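Cytoplasmic protein (PDB 7LPO) probably hydrolyses steryl beta-glucosides, releasing glucose from the sterol, as a fungal sterylglucosidase of glycosyl hydrolase family 5. Local coordinates at residues V313-F318 with S327-D332; A283-E288 with S296-E301; V714-S719 with I766-N771; E708-F713 with Q746-R751; H420-H425 with K444-S449. All coordinates share one frame; numbering follows the deposited sequence.

Interaction 1 of 5, residues V313-F318 with S327-D332; sequences VQAWNF and SRQTID
V313 and Q329 meet as an antiparallel hydrogen-bonded pair. V313 N gives its hydrogen to Q329 O at 2.8 Å, and Q329 N donates to V313 O at 2.8 Å. Two residues along, the pairing weakens: A315 N reaches S327 O through a weak bond of 3.3 Å, bent to 131° at the hydrogen. A315, with only a methyl, brings CB to 3.1 Å from S327 O and 3.5 Å from Q329 NE2. The two short strand axes run 128° apart, so the strands are markedly twisted against each other.

The apolar contact is made by two branched residues, well suited to strands. With V313 CG1 anti to the carbonyl carbon (chi1 -50°), CG2 falls between the backbone N and the carbonyl carbon and meets I331 CD1 at 3.8 Å, the two side chains crossing at about a right angle.

On the face of Q314 and R328, these two polar side chains lie alongside each other and point the same way, long flexible groups suited to a surface. The R328 chain bends at chi3, and its guanidinium takes Q314 CG over the centre of one face, with CG 3.9 Å from NH2. A water joins the ends, donating to Q314 OE1 and accepting from R328 NH2, which also bonds to D312 O.

The contact lies in the hairpin of strands 311-319 and 322-331. Strand 294-295 pairs with the far side of 311-319 to complete a three-stranded antiparallel sheet, while helix 299-306 meets V313 through E301 and I331 through L305.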
# COMPACT_ATOMS: atom_id res chain seq x y z
N VAL A 313 30.89 -2.00 6.95
CA VAL A 313 29.81 -1.08 6.63
C VAL A 313 29.23 -0.48 7.90
O VAL A 313 29.23 -1.10 8.96
CB VAL A 313 28.70 -1.78 5.82
CG1 VAL A 313 29.30 -2.54 4.64
CG2 VAL A 313 27.89 -2.72 6.69
N GLN A 314 28.75 0.75 7.77
CA GLN A 314 28.05 1.42 8.86
C GLN A 314 26.74 0.69 9.15
O GLN A 314 26.04 0.26 8.24
CB GLN A 314 27.75 2.88 8.49
CG GLN A 314 28.94 3.64 7.87
CD GLN A 314 28.53 4.92 7.12
OE1 GLN A 314 28.38 4.91 5.89
NE2 GLN A 314 28.35 6.02 7.86
N ALA A 315 26.43 0.54 10.43
CA ALA A 315 25.14 0.01 10.85
C ALA A 315 24.37 1.12 11.55
O ALA A 315 24.96 1.98 12.21
CB ALA A 315 25.28 -1.20 11.77
N TRP A 316 23.05 1.09 11.41
CA TRP A 316 22.19 2.16 11.90
C TRP A 316 21.14 1.62 12.85
O TRP A 316 20.54 0.57 12.60
CB TRP A 316 21.51 2.87 10.74
CG TRP A 316 22.46 3.67 9.95
CD1 TRP A 316 23.30 3.24 8.96
CD2 TRP A 316 22.69 5.07 10.08
NE1 TRP A 316 24.04 4.28 8.47
CE2 TRP A 316 23.68 5.43 9.14
CE3 TRP A 316 22.14 6.06 10.90
CZ2 TRP A 316 24.14 6.73 9.00
CZ3 TRP A 316 22.60 7.35 10.77
CH2 TRP A 316 23.60 7.68 9.82
N ASN A 317 20.89 2.38 13.92
CA ASN A 317 19.80 2.13 14.84
C ASN A 317 18.73 3.19 14.63
O ASN A 317 19.02 4.31 14.23
CB ASN A 317 20.28 2.16 16.29
CG ASN A 317 21.37 1.14 16.57
OD1 ASN A 317 21.28 -0.01 16.14
ND2 ASN A 317 22.40 1.55 17.30
N PHE A 318 17.49 2.83 14.91
CA PHE A 318 16.38 3.78 14.85
C PHE A 318 16.12 4.33 16.25
O PHE A 318 15.63 3.62 17.13
CB PHE A 318 15.13 3.13 14.27
CG PHE A 318 14.13 4.12 13.76
CD1 PHE A 318 13.25 4.76 14.62
CD2 PHE A 318 14.08 4.45 12.41
CE1 PHE A 318 12.34 5.70 14.15
CE2 PHE A 318 13.17 5.38 11.94
CZ PHE A 318 12.30 6.01 12.81
N SER A 327 27.51 0.55 15.66
CA SER A 327 28.84 0.08 15.32
C SER A 327 28.93 -0.26 13.84
O SER A 327 27.91 -0.48 13.17
CB SER A 327 29.21 -1.14 16.15
OG SER A 327 28.30 -2.20 15.90
N ARG A 328 30.15 -0.29 13.32
CA ARG A 328 30.39 -0.81 11.99
C ARG A 328 30.44 -2.33 12.05
O ARG A 328 30.84 -2.92 13.05
CB ARG A 328 31.69 -0.25 11.41
CG ARG A 328 31.60 1.21 11.01
CD ARG A 328 32.80 1.64 10.18
NE ARG A 328 32.53 1.65 8.74
CZ ARG A 328 32.72 2.70 7.95
NH1 ARG A 328 33.19 3.84 8.44
NH2 ARG A 328 32.45 2.61 6.65
N GLN A 329 30.01 -2.97 10.96
CA GLN A 329 29.95 -4.42 10.87
C GLN A 329 30.62 -4.88 9.58
O GLN A 329 30.42 -4.28 8.52
CB GLN A 329 28.50 -4.91 10.90
CG GLN A 329 27.86 -4.84 12.28
CD GLN A 329 26.42 -5.30 12.29
OE1 GLN A 329 26.08 -6.34 11.72
NE2 GLN A 329 25.57 -4.52 12.94
N THR A 330 31.42 -5.92 9.68
CA THR A 330 32.08 -6.50 8.52
C THR A 330 31.14 -7.49 7.84
O THR A 330 30.59 -8.38 8.49
CB THR A 330 33.38 -7.19 8.91
OG1 THR A 330 34.29 -6.22 9.45
CG2 THR A 330 34.02 -7.86 7.70
N ILE A 331 30.95 -7.31 6.53
CA ILE A 331 30.27 -8.28 5.68
C ILE A 331 31.34 -8.88 4.78
O ILE A 331 32.05 -8.16 4.07
CB ILE A 331 29.14 -7.63 4.86
CG1 ILE A 331 28.09 -7.01 5.80
CG2 ILE A 331 28.51 -8.65 3.93
CD1 ILE A 331 27.16 -6.04 5.10
N ASP A 332 31.46 -10.21 4.82
CA ASP A 332 32.48 -10.91 4.04
C ASP A 332 31.83 -11.97 3.17
O ASP A 332 31.54 -13.08 3.65
CB ASP A 332 33.53 -11.54 4.96
CG ASP A 332 34.73 -12.08 4.19
OD1 ASP A 332 34.68 -12.11 2.94
OD2 ASP A 332 35.72 -12.47 4.85
O HOH W 1 31.31 4.61 4.49

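Interaction 2 of 5, residues A283-E288 with S296-E301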
# COMPACT_ATOMS: atom_id res chain seq x y z
N ALA A 283 29.32 7.19 -3.41
CA ALA A 283 30.23 6.88 -2.32
C ALA A 283 29.60 7.08 -0.95
O ALA A 283 30.25 6.79 0.06
CB ALA A 283 31.50 7.72 -2.44
N VAL A 284 28.37 7.57 -0.87
CA VAL A 284 27.77 7.88 0.41
C VAL A 284 26.29 7.54 0.40
O VAL A 284 25.64 7.51 -0.65
CB VAL A 284 27.96 9.37 0.77
CG1 VAL A 284 29.44 9.71 0.89
CG2 VAL A 284 27.30 10.25 -0.28
N ILE A 285 25.76 7.27 1.58
CA ILE A 285 24.32 7.26 1.82
C ILE A 285 23.91 8.66 2.27
O ILE A 285 24.45 9.14 3.28
CB ILE A 285 23.93 6.22 2.88
CG1 ILE A 285 24.03 4.80 2.31
CG2 ILE A 285 22.52 6.49 3.40
CD1 ILE A 285 24.10 3.73 3.35
N PRO A 286 22.99 9.32 1.59
CA PRO A 286 22.64 10.69 1.99
C PRO A 286 21.92 10.71 3.33
O PRO A 286 21.16 9.80 3.67
CB PRO A 286 21.73 11.17 0.86
CG PRO A 286 21.16 9.93 0.25
CD PRO A 286 22.18 8.83 0.46
N ALA A 287 22.17 11.78 4.09
CA ALA A 287 21.44 11.97 5.34
C ALA A 287 19.94 12.10 5.09
O ALA A 287 19.14 11.87 6.01
CB ALA A 287 21.94 13.22 6.08
N GLU A 288 19.55 12.44 3.86
CA GLU A 288 18.14 12.62 3.53
C GLU A 288 17.41 11.29 3.38
O GLU A 288 16.19 11.23 3.57
CB GLU A 288 18.03 13.45 2.25
CG GLU A 288 18.67 14.84 2.32
CD GLU A 288 20.20 14.81 2.46
OE1 GLU A 288 20.81 13.77 2.15
OE2 GLU A 288 20.78 15.82 2.90
N SER A 296 24.33 -1.07 6.54
CA SER A 296 23.90 -0.21 5.44
C SER A 296 25.08 0.12 4.55
O SER A 296 25.74 1.16 4.72
CB SER A 296 23.24 1.06 5.97
OG SER A 296 22.25 0.75 6.94
N PRO A 297 25.39 -0.73 3.58
CA PRO A 297 26.47 -0.38 2.64
C PRO A 297 26.06 0.80 1.76
O PRO A 297 24.89 0.94 1.38
CB PRO A 297 26.67 -1.66 1.81
CG PRO A 297 25.51 -2.54 2.10
CD PRO A 297 24.87 -2.09 3.40
N THR A 298 27.03 1.67 1.49
CA THR A 298 26.85 2.69 0.46
C THR A 298 26.67 1.99 -0.89
O THR A 298 26.98 0.81 -1.02
CB THR A 298 28.06 3.60 0.43
OG1 THR A 298 29.22 2.84 0.06
CG2 THR A 298 28.30 4.22 1.81
N PRO A 299 26.18 2.70 -1.91
CA PRO A 299 26.08 2.07 -3.23
C PRO A 299 27.38 1.43 -3.70
O PRO A 299 27.36 0.29 -4.19
CB PRO A 299 25.63 3.23 -4.14
CG PRO A 299 24.87 4.14 -3.22
CD PRO A 299 25.59 4.06 -1.89
N ILE A 300 28.52 2.10 -3.53
CA ILE A 300 29.77 1.53 -4.02
C ILE A 300 30.22 0.38 -3.13
O ILE A 300 30.75 -0.63 -3.62
CB ILE A 300 30.85 2.62 -4.15
CG1 ILE A 300 32.13 2.02 -4.74
CG2 ILE A 300 31.15 3.24 -2.80
CD1 ILE A 300 31.97 1.46 -6.13
N GLU A 301 30.02 0.49 -1.82
CA GLU A 301 30.34 -0.64 -0.95
C GLU A 301 29.52 -1.86 -1.33
O GLU A 301 30.01 -2.99 -1.26
CB GLU A 301 30.10 -0.28 0.52
CG GLU A 301 31.14 0.66 1.10
CD GLU A 301 30.88 1.00 2.57
OE1 GLU A 301 29.69 1.01 3.00
OE2 GLU A 301 31.86 1.26 3.31
O HOH W 2 31.39 4.45 0.55
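I285 leans its CD1 on the chain at S296, where 296-301 leads into helix 299-306; T298 and E301 close the start of that helix with a capping box. At S296 the backbone oxygen lies 3.3 Å from I285 CD1, and CB touches the same methyl, while OG turns to G294 O. P297 adds its carbonyl oxygen to the surroundings of I285 CD1.

T298 then does two jobs, which suits a residue carrying both a hydroxyl and a methyl. With OG1 between the backbone N and the carbonyl carbon (chi1 64°), the hydroxyl accepts from E301 N at 3.1 Å. T298 N answers by donating to E301 OE1 at 3.1 Å, meeting the carboxylate on its anti side. The methyl packs against the 283-288 chain, with T298 CG2 3.7 Å from A283 O and also near V284 CA.

P299 fits the first turn of the helix, where a missing N-H costs no helical bond; its CD meets V284 O at 3.7 Å. I300 follows, its CG2 branch 3.8 Å from A283 CA. No direct hydrogen bond crosses the contact, but one water spans it, 2.6 Å from A283 O, to which it donates, and 2.7 Å from T298 OG1.

Interaction 3 of 5, residues V714-S719 with I766-N771; sequences VHYAAS and IEVQRN
Y716 lays one face of its ring over V768 CG1, offset toward the rim, with CE1 4.0 Å from that methyl. H715 CB covers the opposite face, and R770 N comes in at the edge, in the ring plane, 3.6 Å from Y716 CD1. A tyrosine suits this buried place: its ring makes apolar contact on both faces, and its hydroxyl is satisfied by T687 O.

R770 slides past Y716 in the opposite direction. Its chain is fully extended from CG to NE, with CG anti to the backbone N (chi1 -175°), and CD skirts H715 O at 3.5 Å. This reach delivers the guanidinium to the chain just beyond helix 713-716. R770 NE donates to A717 O at 2.7 Å, almost straight at 171°, and NH2 donates to A718 O at 2.7 Å. Both oxygens lie in the guanidinium plane, although NH2 approaches A718 O from above the carbonyl plane. Two successive carbonyls are thus held by one side chain, which fixes its rotation; NH1 turns to G773 O.

Strand 761-770, which supplies V768 and R770, runs between strands 689-696 and 734-738 in a four-stranded antiparallel sheet, and the short helix 713-716 packs Y716 on F689 and V734 of those neighbours.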
# COMPACT_ATOMS: atom_id res chain seq x y z
N VAL A 714 -20.79 -0.80 17.24
CA VAL A 714 -19.60 -0.85 18.09
C VAL A 714 -19.59 0.29 19.09
O VAL A 714 -19.13 0.13 20.23
CB VAL A 714 -18.34 -0.84 17.20
CG1 VAL A 714 -17.15 -0.33 17.97
CG2 VAL A 714 -18.07 -2.22 16.65
N HIS A 715 -20.07 1.48 18.68
CA HIS A 715 -20.07 2.65 19.55
C HIS A 715 -21.45 3.06 20.04
O HIS A 715 -21.54 3.73 21.07
CB HIS A 715 -19.47 3.86 18.82
CG HIS A 715 -18.01 3.73 18.54
ND1 HIS A 715 -17.05 3.90 19.51
CD2 HIS A 715 -17.34 3.43 17.40
CE1 HIS A 715 -15.85 3.72 18.98
NE2 HIS A 715 -16.01 3.43 17.70
N TYR A 716 -22.51 2.71 19.32
CA TYR A 716 -23.82 3.31 19.54
C TYR A 716 -24.92 2.30 19.85
O TYR A 716 -26.08 2.70 20.01
CB TYR A 716 -24.20 4.15 18.31
CG TYR A 716 -23.28 5.33 18.05
CD1 TYR A 716 -23.23 6.40 18.93
CD2 TYR A 716 -22.47 5.37 16.93
CE1 TYR A 716 -22.39 7.48 18.70
CE2 TYR A 716 -21.64 6.45 16.68
CZ TYR A 716 -21.60 7.50 17.57
OH TYR A 716 -20.77 8.57 17.33
N ALA A 717 -24.59 1.02 19.95
CA ALA A 717 -25.62 0.04 20.27
C ALA A 717 -26.14 0.24 21.68
O ALA A 717 -25.44 0.75 22.57
CB ALA A 717 -25.06 -1.38 20.12
N ALA A 718 -27.40 -0.15 21.89
CA ALA A 718 -27.95 -0.14 23.24
C ALA A 718 -27.16 -1.08 24.15
O ALA A 718 -26.82 -0.72 25.28
CB ALA A 718 -29.43 -0.55 23.21
N SER A 719 -26.85 -2.28 23.66
CA SER A 719 -26.07 -3.25 24.42
C SER A 719 -25.37 -4.17 23.44
O SER A 719 -25.86 -4.42 22.34
CB SER A 719 -26.97 -4.05 25.37
OG SER A 719 -26.28 -5.19 25.83
N ILE A 766 -24.92 17.99 11.92
CA ILE A 766 -25.63 16.91 12.60
C ILE A 766 -24.70 16.37 13.67
O ILE A 766 -23.51 16.16 13.42
CB ILE A 766 -26.06 15.80 11.62
CG1 ILE A 766 -26.99 14.82 12.34
CG2 ILE A 766 -24.87 15.07 11.03
CD1 ILE A 766 -27.86 14.00 11.40
N GLU A 767 -25.24 16.18 14.87
CA GLU A 767 -24.47 15.67 16.01
C GLU A 767 -25.16 14.43 16.57
O GLU A 767 -26.38 14.38 16.67
CB GLU A 767 -24.33 16.73 17.09
CG GLU A 767 -23.73 18.03 16.57
CD GLU A 767 -24.01 19.21 17.48
OE1 GLU A 767 -23.31 19.32 18.51
OE2 GLU A 767 -24.91 20.02 17.16
N VAL A 768 -24.34 13.44 16.93
CA VAL A 768 -24.83 12.14 17.37
C VAL A 768 -24.03 11.73 18.60
O VAL A 768 -22.82 11.98 18.68
CB VAL A 768 -24.69 11.08 16.26
CG1 VAL A 768 -25.15 9.70 16.76
CG2 VAL A 768 -25.47 11.50 15.03
N GLN A 769 -24.70 11.10 19.56
CA GLN A 769 -23.99 10.44 20.65
C GLN A 769 -24.87 9.33 21.20
O GLN A 769 -26.10 9.38 21.09
CB GLN A 769 -23.60 11.40 21.77
CG GLN A 769 -24.76 12.06 22.49
CD GLN A 769 -24.29 13.15 23.44
OE1 GLN A 769 -23.42 12.93 24.28
NE2 GLN A 769 -24.84 14.34 23.29
N ARG A 770 -24.23 8.34 21.80
CA ARG A 770 -24.97 7.28 22.48
C ARG A 770 -25.61 7.83 23.75
O ARG A 770 -24.96 8.52 24.54
CB ARG A 770 -24.05 6.11 22.82
CG ARG A 770 -24.81 4.93 23.41
CD ARG A 770 -23.87 3.77 23.71
NE ARG A 770 -24.58 2.65 24.33
CZ ARG A 770 -24.74 2.51 25.65
NH1 ARG A 770 -24.23 3.40 26.50
NH2 ARG A 770 -25.40 1.47 26.12
N ASN A 771 -26.89 7.52 23.94
CA ASN A 771 -27.58 7.90 25.16
C ASN A 771 -26.93 7.23 26.36
O ASN A 771 -26.85 6.00 26.41
CB ASN A 771 -29.05 7.52 25.07
CG ASN A 771 -29.80 8.37 24.08
OD1 ASN A 771 -29.58 9.59 24.01
ND2 ASN A 771 -30.67 7.75 23.30

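Interaction 4 of 5, residues E708-F713 with Q746-R751; sequences EIYLPF and QGQTLR
I709 and L750 form an antiparallel hydrogen-bonded pair, with I709 N bonding to L750 O at 2.9 Å and L750 N to I709 O at 2.8 Å, on short strand axes 155° apart. L711 N extends the ladder by donating to Q748 O at 2.8 Å, already beyond the regular strands.

I709 CB and L750 CB meet at 4.1 Å on their shared face, and L711, just past the strand, adds CD1 at 3.7 Å from L750 CB; aliphatic residues suit this buried layer. On the other face E708 and R751 stand as neighbours of opposite charge, E708 OE1 and R751 NE 4.3 Å apart, too far for a salt bridge. Each has its own ionic partner, R34 for E708 and D646 for R751.

Strands 742-746 and 749-753 make a beta hairpin, turned by a type II' turn from Q746 to T749. G747, with its positive phi, suits the second place of that turn, and Q748 follows at the third.

From there the Q748 side chain reaches along 708-713, CG anti to the carbonyl carbon (chi1 -68°) and the chain extended. Its OE1 takes the hydrogen of F713 N at 2.8 Å on a lone pair, satisfying the first N-H of helix 713-716, for which P712 is the N-cap residue. The same side chain covers the F713 ring: CG makes a CH-pi contact 3.4 Å from the centroid of that ring, and the amide stacks with its plane 12° from the ring's. Y710 runs alongside Q748, and A93 O accepts from both Y710 OH and Q748 NE2.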
# COMPACT_ATOMS: atom_id res chain seq x y z
N GLU A 708 -26.65 9.87 3.77
CA GLU A 708 -26.61 8.60 4.49
C GLU A 708 -25.33 8.54 5.31
O GLU A 708 -24.24 8.79 4.78
CB GLU A 708 -26.66 7.40 3.55
CG GLU A 708 -27.93 7.29 2.73
CD GLU A 708 -27.94 6.07 1.82
OE1 GLU A 708 -28.03 4.94 2.34
OE2 GLU A 708 -27.87 6.25 0.58
N ILE A 709 -25.47 8.20 6.58
CA ILE A 709 -24.38 8.15 7.53
C ILE A 709 -24.38 6.77 8.17
O ILE A 709 -25.44 6.25 8.54
CB ILE A 709 -24.51 9.26 8.60
CG1 ILE A 709 -24.13 10.61 8.00
CG2 ILE A 709 -23.67 8.92 9.81
CD1 ILE A 709 -24.71 11.81 8.76
N TYR A 710 -23.20 6.18 8.29
CA TYR A 710 -23.02 4.92 9.00
C TYR A 710 -22.81 5.20 10.48
O TYR A 710 -21.94 5.99 10.85
CB TYR A 710 -21.82 4.15 8.43
CG TYR A 710 -21.37 2.97 9.26
CD1 TYR A 710 -22.09 1.78 9.28
CD2 TYR A 710 -20.20 3.03 10.01
CE1 TYR A 710 -21.67 0.70 10.04
CE2 TYR A 710 -19.78 1.97 10.77
CZ TYR A 710 -20.51 0.80 10.78
OH TYR A 710 -20.08 -0.27 11.52
N LEU A 711 -23.61 4.56 11.33
CA LEU A 711 -23.45 4.67 12.78
C LEU A 711 -23.18 3.29 13.37
O LEU A 711 -24.10 2.45 13.44
CB LEU A 711 -24.69 5.29 13.42
CG LEU A 711 -25.05 6.71 12.99
CD1 LEU A 711 -26.40 7.08 13.59
CD2 LEU A 711 -24.00 7.71 13.41
N PRO A 712 -21.96 3.01 13.83
CA PRO A 712 -21.62 1.63 14.20
C PRO A 712 -22.24 1.19 15.52
O PRO A 712 -22.18 1.91 16.53
CB PRO A 712 -20.09 1.64 14.27
CG PRO A 712 -19.74 3.07 14.59
CD PRO A 712 -20.82 3.93 13.95
N PHE A 713 -22.80 -0.02 15.52
CA PHE A 713 -23.18 -0.68 16.76
C PHE A 713 -22.02 -0.71 17.75
O PHE A 713 -22.24 -0.68 18.97
CB PHE A 713 -23.61 -2.13 16.49
CG PHE A 713 -24.92 -2.28 15.78
CD1 PHE A 713 -25.97 -1.43 16.05
CD2 PHE A 713 -25.09 -3.28 14.85
CE1 PHE A 713 -27.18 -1.58 15.40
CE2 PHE A 713 -26.29 -3.43 14.19
CZ PHE A 713 -27.34 -2.58 14.47
N GLN A 746 -32.05 3.26 10.70
CA GLN A 746 -32.42 1.87 10.46
C GLN A 746 -31.14 1.04 10.53
O GLN A 746 -30.18 1.33 9.82
CB GLN A 746 -33.10 1.69 9.10
CG GLN A 746 -33.09 0.25 8.59
CD GLN A 746 -33.94 0.05 7.35
OE1 GLN A 746 -33.73 0.70 6.32
NE2 GLN A 746 -34.91 -0.86 7.42
N GLY A 747 -31.12 0.03 11.39
CA GLY A 747 -29.91 -0.76 11.55
C GLY A 747 -28.76 0.14 11.96
O GLY A 747 -28.84 0.85 12.96
N GLN A 748 -27.68 0.12 11.18
CA GLN A 748 -26.54 1.00 11.41
C GLN A 748 -26.52 2.19 10.44
O GLN A 748 -25.46 2.78 10.21
CB GLN A 748 -25.24 0.21 11.29
CG GLN A 748 -25.04 -0.80 12.40
CD GLN A 748 -23.73 -1.55 12.28
OE1 GLN A 748 -22.82 -1.38 13.09
NE2 GLN A 748 -23.62 -2.37 11.24
N THR A 749 -27.67 2.56 9.90
CA THR A 749 -27.78 3.61 8.90
C THR A 749 -28.61 4.76 9.45
O THR A 749 -29.69 4.55 10.00
CB THR A 749 -28.42 3.09 7.61
OG1 THR A 749 -27.74 1.91 7.17
CG2 THR A 749 -28.38 4.15 6.50
N LEU A 750 -28.09 5.98 9.29
CA LEU A 750 -28.83 7.21 9.54
C LEU A 750 -29.11 7.89 8.21
O LEU A 750 -28.20 8.05 7.39
CB LEU A 750 -28.03 8.13 10.46
CG LEU A 750 -28.54 9.57 10.57
CD1 LEU A 750 -29.96 9.59 11.07
CD2 LEU A 750 -27.63 10.34 11.49
N ARG A 751 -30.36 8.29 7.99
CA ARG A 751 -30.78 8.95 6.76
C ARG A 751 -31.22 10.36 7.11
O ARG A 751 -31.99 10.55 8.05
CB ARG A 751 -31.91 8.18 6.08
CG ARG A 751 -31.49 6.80 5.61
CD ARG A 751 -32.51 6.16 4.68
NE ARG A 751 -31.99 4.92 4.11
CZ ARG A 751 -32.16 3.72 4.66
NH1 ARG A 751 -32.84 3.59 5.80
NH2 ARG A 751 -31.65 2.64 4.08

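Interaction 5 of 5, residues H420-H425 with K444-S449; sequences HPESIH and KGRACS
E422 meets R446 through its backbone: R446 NE donates to E422 O at 2.6 Å. The oxygen lies in the guanidinium plane, while NE sits above the plane of the carbonyl. The E422 carboxylate adds opposite charge nearby, OE1 being 4.2 Å from R446 NE, but no N-H points at it; S9, Y20 and T12 take its oxygens instead.

S423 ends a type I turn that begins at H420, its N bonded to H420 O. Small and polar, it suits the turn, and its carbonyl oxygen lies 3.7 Å from R446 CG.

I424 supplies an apolar surface for the arginine. CG1 sits over the centre of one guanidinium face, 3.5 Å from R446 CZ, and the two side chains cross at about a right angle. R446 gets there with CG anti to the backbone N (chi1 -167°) and a bend at chi2 (141°); its NH1 goes on to bond I21 O. The other branch of I424, CG2, packs on A447 and on C448 CB, the latter at 4.1 Å.

H425 carries the strand pairing, parallel to A447. H425 N donates to R446 O at 3.2 Å and C448 N to H425 O at 2.9 Å. A447 is small, consistent with the close approach here, its CA near H425 O. The H425 ring meets W409 of helix 400-419 edge-to-face.

Helix 440-443 connects the two strands in a beta-alpha-beta unit, in keeping with the TIM-barrel family. Strand 424-427 lies between 263-267 and 447-449, and the S449 backbone bonds onward to P516 and L518.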
# COMPACT_ATOMS: atom_id res chain seq x y z
N HIS A 420 -10.50 -1.92 -19.70
CA HIS A 420 -11.46 -1.36 -18.76
C HIS A 420 -11.67 0.08 -19.18
O HIS A 420 -11.03 1.01 -18.65
CB HIS A 420 -10.94 -1.49 -17.32
CG HIS A 420 -11.95 -1.13 -16.28
ND1 HIS A 420 -11.73 -1.33 -14.94
CD2 HIS A 420 -13.17 -0.55 -16.39
CE1 HIS A 420 -12.78 -0.89 -14.26
NE2 HIS A 420 -13.67 -0.43 -15.12
N PRO A 421 -12.56 0.32 -20.15
CA PRO A 421 -12.66 1.66 -20.74
C PRO A 421 -13.02 2.75 -19.76
O PRO A 421 -12.57 3.89 -19.94
CB PRO A 421 -13.76 1.50 -21.81
CG PRO A 421 -13.76 0.05 -22.15
CD PRO A 421 -13.35 -0.68 -20.90
N GLU A 422 -13.84 2.47 -18.75
CA GLU A 422 -14.27 3.47 -17.77
C GLU A 422 -13.43 3.43 -16.50
O GLU A 422 -13.87 3.93 -15.46
CB GLU A 422 -15.74 3.26 -17.42
CG GLU A 422 -16.70 3.34 -18.58
CD GLU A 422 -16.80 4.74 -19.16
OE1 GLU A 422 -16.19 5.67 -18.59
OE2 GLU A 422 -17.48 4.89 -20.19
N SER A 423 -12.23 2.86 -16.56
CA SER A 423 -11.44 2.69 -15.35
C SER A 423 -11.04 4.02 -14.75
O SER A 423 -10.61 4.95 -15.45
CB SER A 423 -10.19 1.86 -15.63
OG SER A 423 -9.38 1.79 -14.47
N ILE A 424 -11.17 4.12 -13.43
CA ILE A 424 -10.54 5.20 -12.69
C ILE A 424 -9.06 4.88 -12.54
O ILE A 424 -8.70 3.77 -12.14
CB ILE A 424 -11.22 5.39 -11.32
CG1 ILE A 424 -12.68 5.83 -11.51
CG2 ILE A 424 -10.48 6.41 -10.50
CD1 ILE A 424 -13.51 5.79 -10.24
N HIS A 425 -8.21 5.84 -12.90
CA HIS A 425 -6.78 5.72 -12.66
C HIS A 425 -6.48 6.17 -11.23
O HIS A 425 -6.60 7.36 -10.91
CB HIS A 425 -6.00 6.55 -13.66
CG HIS A 425 -6.00 5.98 -15.04
ND1 HIS A 425 -5.99 4.63 -15.28
CD2 HIS A 425 -6.02 6.59 -16.25
CE1 HIS A 425 -5.99 4.42 -16.59
NE2 HIS A 425 -6.01 5.59 -17.20
N LYS A 444 -8.19 12.03 -18.66
CA LYS A 444 -9.51 12.08 -19.28
C LYS A 444 -10.62 12.21 -18.25
O LYS A 444 -11.68 11.59 -18.36
CB LYS A 444 -9.75 10.85 -20.17
CG LYS A 444 -8.88 10.79 -21.42
CD LYS A 444 -9.34 9.66 -22.36
CE LYS A 444 -8.49 9.61 -23.63
NZ LYS A 444 -8.77 8.40 -24.46
N GLY A 445 -10.38 13.02 -17.22
CA GLY A 445 -11.40 13.31 -16.23
C GLY A 445 -11.85 12.14 -15.40
O GLY A 445 -12.97 12.15 -14.88
N ARG A 446 -11.02 11.13 -15.24
CA ARG A 446 -11.44 9.94 -14.50
C ARG A 446 -10.22 9.39 -13.76
O ARG A 446 -9.63 8.38 -14.15
CB ARG A 446 -12.06 8.90 -15.42
CG ARG A 446 -12.78 7.80 -14.68
CD ARG A 446 -14.07 7.38 -15.40
NE ARG A 446 -14.71 6.29 -14.67
CZ ARG A 446 -15.43 6.47 -13.57
NH1 ARG A 446 -15.62 7.70 -13.11
NH2 ARG A 446 -15.96 5.43 -12.94
N ALA A 447 -9.88 10.04 -12.65
CA ALA A 447 -8.68 9.71 -11.91
C ALA A 447 -8.86 10.07 -10.44
O ALA A 447 -9.79 10.78 -10.06
CB ALA A 447 -7.46 10.43 -12.50
N CYS A 448 -7.94 9.57 -9.62
CA CYS A 448 -7.96 9.77 -8.17
C CYS A 448 -6.54 9.57 -7.68
O CYS A 448 -5.88 8.61 -8.06
CB CYS A 448 -8.93 8.78 -7.49
SG CYS A 448 -8.91 8.80 -5.66
N SER A 449 -6.07 10.49 -6.85
CA SER A 449 -4.74 10.37 -6.26
C SER A 449 -4.81 9.36 -5.12
O SER A 449 -5.75 9.39 -4.32
CB SER A 449 -4.29 11.74 -5.75
OG SER A 449 -2.96 11.68 -5.27

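In the fold
Following the chain, interaction 2 comes first, closing a short loop, with strand 294-295 in it, between 283-288 and the start of helix 299-306. Interaction 1 follows directly as the hairpin of strands 311-319 and 322-331. The two are in series, yet they touch: S296 N probably hydrogen-bonds to Q314 O, and their centres lie 12 Å apart. Interaction 5 then closes the beta-alpha-beta unit of strands 424-427 and 447-449, about 46 Å from interaction 1 between centres. The C-terminal region holds the remaining pair. Interactions 4 and 3 cross, their segments alternating along the chain, and I766 and V768 of interaction 3 pack on L750, I709 and L711 of interaction 4, bringing two sheets together.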